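Local coordinates for leucine aminopeptidase 1, chloroplastic (Solanum lycopersicum, PDB 5D8N), which removes N-terminal amino acids, preferably leucine, from peptides as a magnesium-dependent homohexameric metallopeptidase and also acts as a protein-folding chaperone, at residues 244-249 / 341-346. The protein carries 1 engineered substitution. Residues are numbered along the deposited sequence; the frame is centred on the assembly and turned at random. Where two conformers were deposited one is given.
Sequences SDVISV and EIRPSR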
loop_
_atom_site.group_PDB
_atom_site.type_symbol
_atom_site.label_atom_id
_atom_site.label_comp_id
_atom_site.label_asym_id
_atom_site.label_seq_id
_atom_site.Cartn_x
_atom_site.Cartn_y
_atom_site.Cartn_z
ATOM N N SER A 244 -21.721 -10.629 -48.025
ATOM C CA SER A 244 -21.067 -9.656 -48.894
ATOM C C SER A 244 -22.025 -8.783 -49.716
ATOM O O SER A 244 -21.636 -7.733 -50.211
ATOM C CB SER A 244 -20.085 -10.358 -49.845
ATOM O OG SER A 244 -20.794 -11.279 -50.640
ATOM N N ASP A 245 -23.282 -9.179 -49.841
ATOM C CA ASP A 245 -24.244 -8.346 -50.550
ATOM C C ASP A 245 -24.856 -7.255 -49.683
ATOM O O ASP A 245 -25.394 -6.289 -50.231
ATOM C CB ASP A 245 -25.359 -9.192 -51.168
ATOM C CG ASP A 245 -26.219 -9.865 -50.125
ATOM O OD1 ASP A 245 -25.701 -10.203 -49.046
ATOM O OD2 ASP A 245 -27.392 -10.136 -50.426
ATOM N N VAL A 246 -24.642 -7.322 -48.365
ATOM C CA VAL A 246 -25.091 -6.259 -47.460
ATOM C C VAL A 246 -24.040 -5.652 -46.528
ATOM O O VAL A 246 -24.287 -4.624 -45.903
ATOM C CB VAL A 246 -26.270 -6.748 -46.611
ATOM C CG1 VAL A 246 -27.471 -7.003 -47.522
ATOM C CG2 VAL A 246 -25.921 -7.999 -45.837
ATOM N N ILE A 247 -22.885 -6.302 -46.408
ATOM C CA ILE A 247 -21.803 -5.764 -45.604
ATOM C C ILE A 247 -20.527 -5.638 -46.430
ATOM O O ILE A 247 -20.030 -6.611 -46.979
ATOM C CB ILE A 247 -21.562 -6.614 -44.335
ATOM C CG1 ILE A 247 -22.788 -6.565 -43.415
ATOM C CG2 ILE A 247 -20.326 -6.114 -43.608
ATOM C CD1 ILE A 247 -22.712 -7.504 -42.217
ATOM N N SER A 248 -19.958 -4.436 -46.436
ATOM C CA SER A 248 -18.652 -4.191 -46.997
ATOM C C SER A 248 -17.643 -3.956 -45.878
ATOM O O SER A 248 -18.002 -3.601 -44.744
ATOM C CB SER A 248 -18.687 -2.960 -47.908
ATOM O OG SER A 248 -19.010 -1.798 -47.160
ATOM N N VAL A 249 -16.365 -4.090 -46.218
ATOM C CA VAL A 249 -15.310 -3.939 -45.221
ATOM C C VAL A 249 -14.163 -3.130 -45.799
ATOM O O VAL A 249 -13.859 -3.231 -46.987
ATOM C CB VAL A 249 -14.784 -5.295 -44.720
ATOM C CG1 VAL A 249 -14.172 -6.103 -45.866
ATOM C CG2 VAL A 249 -13.756 -5.079 -43.630
ATOM N N GLU A 341 -27.434 -11.214 -40.974
ATOM C CA GLU A 341 -28.510 -12.159 -41.176
ATOM C C GLU A 341 -29.866 -11.475 -41.227
ATOM O O GLU A 341 -30.746 -11.895 -41.966
ATOM C CB GLU A 341 -28.552 -13.211 -40.059
ATOM C CG GLU A 341 -27.335 -14.112 -40.006
ATOM C CD GLU A 341 -27.459 -15.329 -40.906
ATOM O OE1 GLU A 341 -28.377 -15.375 -41.751
ATOM O OE2 GLU A 341 -26.504 -16.124 -40.899
ATOM N N ILE A 342 -30.122 -10.571 -40.285
ATOM C CA ILE A 342 -31.454 -9.996 -40.124
ATOM C C ILE A 342 -31.807 -9.060 -41.276
ATOM O O ILE A 342 -32.966 -8.999 -41.706
ATOM C CB ILE A 342 -31.561 -9.233 -38.798
ATOM C CG1 ILE A 342 -31.435 -10.202 -37.611
ATOM C CG2 ILE A 342 -32.879 -8.474 -38.737
ATOM C CD1 ILE A 342 -31.099 -9.524 -36.301
ATOM N N ARG A 343 -30.796 -8.403 -41.837
ATOM C CA ARG A 343 -30.955 -7.571 -43.054
ATOM C C ARG A 343 -32.029 -6.517 -42.940
ATOM O O ARG A 343 -32.846 -6.388 -43.828
ATOM C CB ARG A 343 -31.323 -8.400 -44.284
ATOM C CG ARG A 343 -30.273 -9.396 -44.698
ATOM C CD ARG A 343 -30.838 -10.273 -45.807
ATOM N NE ARG A 343 -30.863 -9.570 -47.096
ATOM C CZ ARG A 343 -29.894 -9.624 -48.010
ATOM N NH1 ARG A 343 -28.764 -10.286 -47.769
ATOM N NH2 ARG A 343 -29.981 -8.867 -49.102
ATOM N N PRO A 344 -31.935 -5.635 -41.948
ATOM C CA PRO A 344 -32.936 -4.574 -41.910
ATOM C C PRO A 344 -32.786 -3.572 -43.048
ATOM O O PRO A 344 -31.682 -3.195 -43.430
ATOM C CB PRO A 344 -32.673 -3.897 -40.571
ATOM C CG PRO A 344 -31.236 -4.198 -40.280
ATOM C CD PRO A 344 -30.995 -5.576 -40.820
ATOM N N SER A 345 -33.912 -3.074 -43.541
ATOM C CA SER A 345 -33.916 -1.980 -44.502
ATOM C C SER A 345 -34.002 -0.685 -43.706
ATOM O O SER A 345 -34.160 -0.697 -42.479
ATOM C CB SER A 345 -35.104 -2.114 -45.469
ATOM O OG SER A 345 -36.323 -2.056 -44.738
ATOM N N ARG A 346 -33.894 0.434 -44.407
ATOM C CA ARG A 346 -34.081 1.756 -43.803
ATOM C C ARG A 346 -32.939 2.169 -42.868
ATOM O O ARG A 346 -33.011 3.240 -42.268
ATOM C CB ARG A 346 -35.440 1.873 -43.090
ATOM C CG ARG A 346 -36.652 1.654 -43.990
ATOM C CD ARG A 346 -37.925 1.369 -43.186
ATOM N NE ARG A 346 -38.038 2.152 -41.952
ATOM C CZ ARG A 346 -38.176 1.639 -40.730
ATOM N NH1 ARG A 346 -38.246 0.326 -40.538
ATOM N NH2 ARG A 346 -38.232 2.452 -39.682
#
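R343 reaches D245 through a chain that leaves CA with CG beside the backbone N and then bends at chi3 (76°). The bend turns the guanidinium toward the 244-249 segment. D245 meets it with CG set between its own backbone N and carbonyl carbon (chi1 66°). The two side chains cross at about a right angle, and their charged ends form a salt bridge.

The grip is end-on and centres on one oxygen. R343 NH1 donates to D245 OD2 at 3.0 Å, and R343 NH2 donates to the same D245 OD2 at 3.2 Å. A third, weak bond runs from R343 NH1 to D245 OD1 at 3.3 Å. The carboxylate lies at the guanidinium edge, with OD2 close to the guanidinium plane. The two flat groups are not coplanar; their planes are 41° apart. NH1 meets OD2 on its syn side but tilted out of the carboxylate plane; NH2 comes from well above that plane, on the same face.

V246 adds a van der Waals contact. V246 CG1 sits over one guanidinium face, nearer its outer nitrogens than its centre, 3.5 Å from R343 NH2. The guanidinium is therefore held at its edge by the hydrogen-bonded salt bridge and covered on one face by a methyl group. V246 is buried, whereas D245 and R343 are exposed. This is a surface salt bridge beside a packed valine, plain structural packing within the M17 catalytic domain, away from the metal and active-site residues.

Just past helix 327-342 the backbone of R343 turns to a left-handed conformation, with positive phi, and the right-handed helix stops. The contact thus ties the turn between this helix and strand 347-358 to the entry of strand 247-252, an edge strand, within this chain, of the domain's mixed sheet. Strand 278-284 lies between these two strands in the sheet, and its F284 touches both V246 and P344.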